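Local coordinates for ribosomal protein L11 methyltransferase (Lactobacillus delbrueckii subsp. bulgaricus ATCC BAA-365, PDB 3GRZ) that probably trimethylates lysine side chains of ribosomal protein L11 with S-adenosyl-L-methionine as methyl donor, this chain being its C-terminal catalytic, cofactor-binding part, at residues V130-A135 with I156-D161. Sequence-based numbering, arbitrary orientation.
Sequences VANILA and IFSGID
A131 and N132 run parallel to F157 and S158 where strand 126-132 ends beside strand 153-161, which runs on, at the C-terminal edge of a Rossmann-like methyltransferase sheet. Helix 135-145 makes the connection between them, a beta-alpha-beta crossover. Backbone bonds set the register: A131 N donates to I156 O (2.9 Å), and S158 N to A131 O (2.9 Å). Beyond them I133 N reaches S158 O only weakly (3.3 Å), as the first strand gives way to the turn leading into the helix.

Apolar packing differs on the two faces. V130 and I156 lie side by side, V130 CG2 meeting I156 CD1 at 4.1 Å, two beta-branched residues well suited to strands; I156 also packs on I54 of helix 44-57. On the other face the small methyl of A131 approaches F157 CD1 obliquely and leaves room for the ring, which reaches L138 of the crossover helix.

The polar groups lie on the V130 face. N132, predicted to bind S-adenosyl-L-methionine, holds CG anti to its backbone nitrogen (chi1 -177°), which lays the amide over S158, with OD1 3.7 Å from S158 CB. Both side chains bond to T46: N132 ND2 to its hydroxyl, S158 OG to its carbonyl oxygen. This shared partner probably steadies the asparagine amide at the cofactor pocket.

At G159 the chain of 133-135 turns off toward the helix while strand 153-161 continues. With a positive phi (87°), a beta carbon here would press on S158 O, reason enough for glycine, and would also clash with N132 OD1 and I133 O across the contact. A water bridges the two segments, accepting from A135 N and D161 N and donating to G159 O (2.8 Å).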
ATOM      1  N   VAL B 130      12.275   9.560  -2.622  1.00 30.85           N
ATOM      2  CA  VAL B 130      11.368   9.384  -1.489  1.00 28.31           C
ATOM      3  C   VAL B 130      11.727  10.424  -0.439  1.00 30.28           C
ATOM      4  O   VAL B 130      12.915  10.661  -0.182  1.00 31.02           O
ATOM      5  CB  VAL B 130      11.472   7.950  -0.861  1.00 31.68           C
ATOM      6  CG1 VAL B 130      10.463   7.776   0.248  1.00 35.99           C
ATOM      7  CG2 VAL B 130      11.265   6.867  -1.911  1.00 34.18           C
ATOM      8  N   ALA B 131      10.715  11.057   0.157  1.00 28.61           N
ATOM      9  CA  ALA B 131      10.948  12.087   1.176  1.00 30.85           C
ATOM     10  C   ALA B 131       9.804  12.141   2.176  1.00 32.90           C
ATOM     11  O   ALA B 131       8.696  12.532   1.821  1.00 30.89           O
ATOM     12  CB  ALA B 131      11.141  13.456   0.519  1.00 34.28           C
ATOM     13  N   ASN B 132      10.074  11.711   3.410  1.00 31.24           N
ATOM     14  CA  ASN B 132       9.142  11.868   4.516  1.00 31.64           C
ATOM     15  C   ASN B 132       9.644  12.995   5.391  1.00 34.98           C
ATOM     16  O   ASN B 132      10.327  12.776   6.391  1.00 35.32           O
ATOM     17  CB  ASN B 132       8.995  10.567   5.327  1.00 27.97           C
ATOM     18  CG  ASN B 132       7.970  10.678   6.443  1.00 32.45           C
ATOM     19  OD1 ASN B 132       7.187  11.621   6.499  1.00 32.18           O
ATOM     20  ND2 ASN B 132       7.979   9.714   7.341  1.00 34.99           N
ATOM     21  N   ILE B 133       9.319  14.213   4.984  1.00 35.24           N
ATOM     22  CA  ILE B 133       9.762  15.410   5.680  1.00 38.07           C
ATOM     23  C   ILE B 133       8.608  16.420   5.650  1.00 37.08           C
ATOM     24  O   ILE B 133       7.649  16.271   4.877  1.00 36.06           O
ATOM     25  CB  ILE B 133      11.076  16.004   5.060  1.00 41.45           C
ATOM     26  CG1 ILE B 133      10.914  16.258   3.563  1.00 38.67           C
ATOM     27  CG2 ILE B 133      12.294  15.078   5.300  1.00 44.65           C
ATOM     28  CD1 ILE B 133      12.216  16.597   2.808  1.00 38.93           C
ATOM     29  N   LEU B 134       8.694  17.429   6.503  1.00 36.61           N
ATOM     30  CA  LEU B 134       7.624  18.408   6.654  1.00 38.08           C
ATOM     31  C   LEU B 134       7.455  19.254   5.400  1.00 36.50           C
ATOM     32  O   LEU B 134       8.407  19.445   4.640  1.00 37.64           O
ATOM     33  CB  LEU B 134       7.849  19.261   7.899  1.00 40.97           C
ATOM     34  CG  LEU B 134       7.963  18.461   9.208  1.00 47.14           C
ATOM     35  CD1 LEU B 134       8.298  19.374  10.362  1.00 50.49           C
ATOM     36  CD2 LEU B 134       6.715  17.622   9.517  1.00 50.66           C
ATOM     37  N   ALA B 135       6.227  19.725   5.196  1.00 38.14           N
ATOM     38  CA  ALA B 135       5.789  20.304   3.932  1.00 38.18           C
ATOM     39  C   ALA B 135       6.554  21.546   3.482  1.00 38.25           C
ATOM     40  O   ALA B 135       6.759  21.730   2.290  1.00 44.39           O
ATOM     41  CB  ALA B 135       4.302  20.584   3.975  1.00 36.83           C
ATOM     42  N   ILE B 156       7.822   9.784  -4.093  1.00 28.69           N
ATOM     43  CA  ILE B 156       6.928   9.537  -2.965  1.00 28.86           C
ATOM     44  C   ILE B 156       7.187  10.552  -1.856  1.00 27.99           C
ATOM     45  O   ILE B 156       8.305  10.634  -1.339  1.00 27.46           O
ATOM     46  CB  ILE B 156       7.113   8.123  -2.395  1.00 30.55           C
ATOM     47  CG1 ILE B 156       6.888   7.089  -3.500  1.00 29.31           C
ATOM     48  CG2 ILE B 156       6.171   7.894  -1.195  1.00 28.78           C
ATOM     49  CD1 ILE B 156       7.555   5.797  -3.213  1.00 37.42           C
ATOM     50  N   PHE B 157       6.158  11.332  -1.520  1.00 24.72           N
ATOM     51  CA  PHE B 157       6.204  12.268  -0.402  1.00 24.93           C
ATOM     52  C   PHE B 157       5.345  11.761   0.721  1.00 26.06           C
ATOM     53  O   PHE B 157       4.266  11.220   0.492  1.00 26.74           O
ATOM     54  CB  PHE B 157       5.650  13.650  -0.772  1.00 24.00           C
ATOM     55  CG  PHE B 157       6.573  14.493  -1.623  1.00 31.76           C
ATOM     56  CD1 PHE B 157       7.900  14.112  -1.856  1.00 29.63           C
ATOM     57  CD2 PHE B 157       6.114  15.701  -2.151  1.00 28.88           C
ATOM     58  CE1 PHE B 157       8.748  14.907  -2.626  1.00 31.23           C
ATOM     59  CE2 PHE B 157       6.957  16.512  -2.930  1.00 30.02           C
ATOM     60  CZ  PHE B 157       8.264  16.110  -3.178  1.00 25.79           C
ATOM     61  N   SER B 158       5.812  11.968   1.942  1.00 27.44           N
ATOM     62  CA  SER B 158       4.984  11.773   3.117  1.00 29.66           C
ATOM     63  C   SER B 158       5.360  12.863   4.118  1.00 26.80           C
ATOM     64  O   SER B 158       6.291  13.649   3.859  1.00 31.28           O
ATOM     65  CB  SER B 158       5.191  10.386   3.702  1.00 31.98           C
ATOM     66  OG  SER B 158       4.170  10.118   4.643  1.00 35.97           O
ATOM     67  N   GLY B 159       4.629  12.933   5.226  1.00 27.18           N
ATOM     68  CA  GLY B 159       4.867  13.943   6.257  1.00 31.55           C
ATOM     69  C   GLY B 159       4.121  15.245   5.999  1.00 30.90           C
ATOM     70  O   GLY B 159       4.414  16.258   6.628  1.00 35.88           O
ATOM     71  N   ILE B 160       3.158  15.213   5.077  1.00 34.41           N
ATOM     72  CA  ILE B 160       2.364  16.402   4.726  1.00 29.79           C
ATOM     73  C   ILE B 160       1.145  16.507   5.622  1.00 31.18           C
ATOM     74  O   ILE B 160       0.283  15.631   5.593  1.00 32.83           O
ATOM     75  CB  ILE B 160       1.893  16.360   3.247  1.00 30.69           C
ATOM     76  CG1 ILE B 160       3.090  16.316   2.308  1.00 25.21           C
ATOM     77  CG2 ILE B 160       1.013  17.577   2.903  1.00 34.38           C
ATOM     78  CD1 ILE B 160       2.794  15.688   0.941  1.00 29.57           C
ATOM     79  N   ASP B 161       1.060  17.571   6.426  1.00 31.75           N
ATOM     80  CA  ASP B 161      -0.195  17.871   7.136  1.00 34.01           C
ATOM     81  C   ASP B 161      -1.282  18.269   6.125  1.00 31.83           C
ATOM     82  O   ASP B 161      -0.979  18.956   5.160  1.00 34.33           O
ATOM     83  CB  ASP B 161       0.013  18.994   8.154  1.00 33.32           C
ATOM     84  CG  ASP B 161      -1.227  19.258   8.971  1.00 41.52           C
ATOM     85  OD1 ASP B 161      -1.535  18.434   9.854  1.00 47.78           O
ATOM     86  OD2 ASP B 161      -1.911  20.267   8.706  1.00 47.00           O
TER
HETATM   87  O   HOH W   1       3.867  18.947   6.955  1.00 47.59           O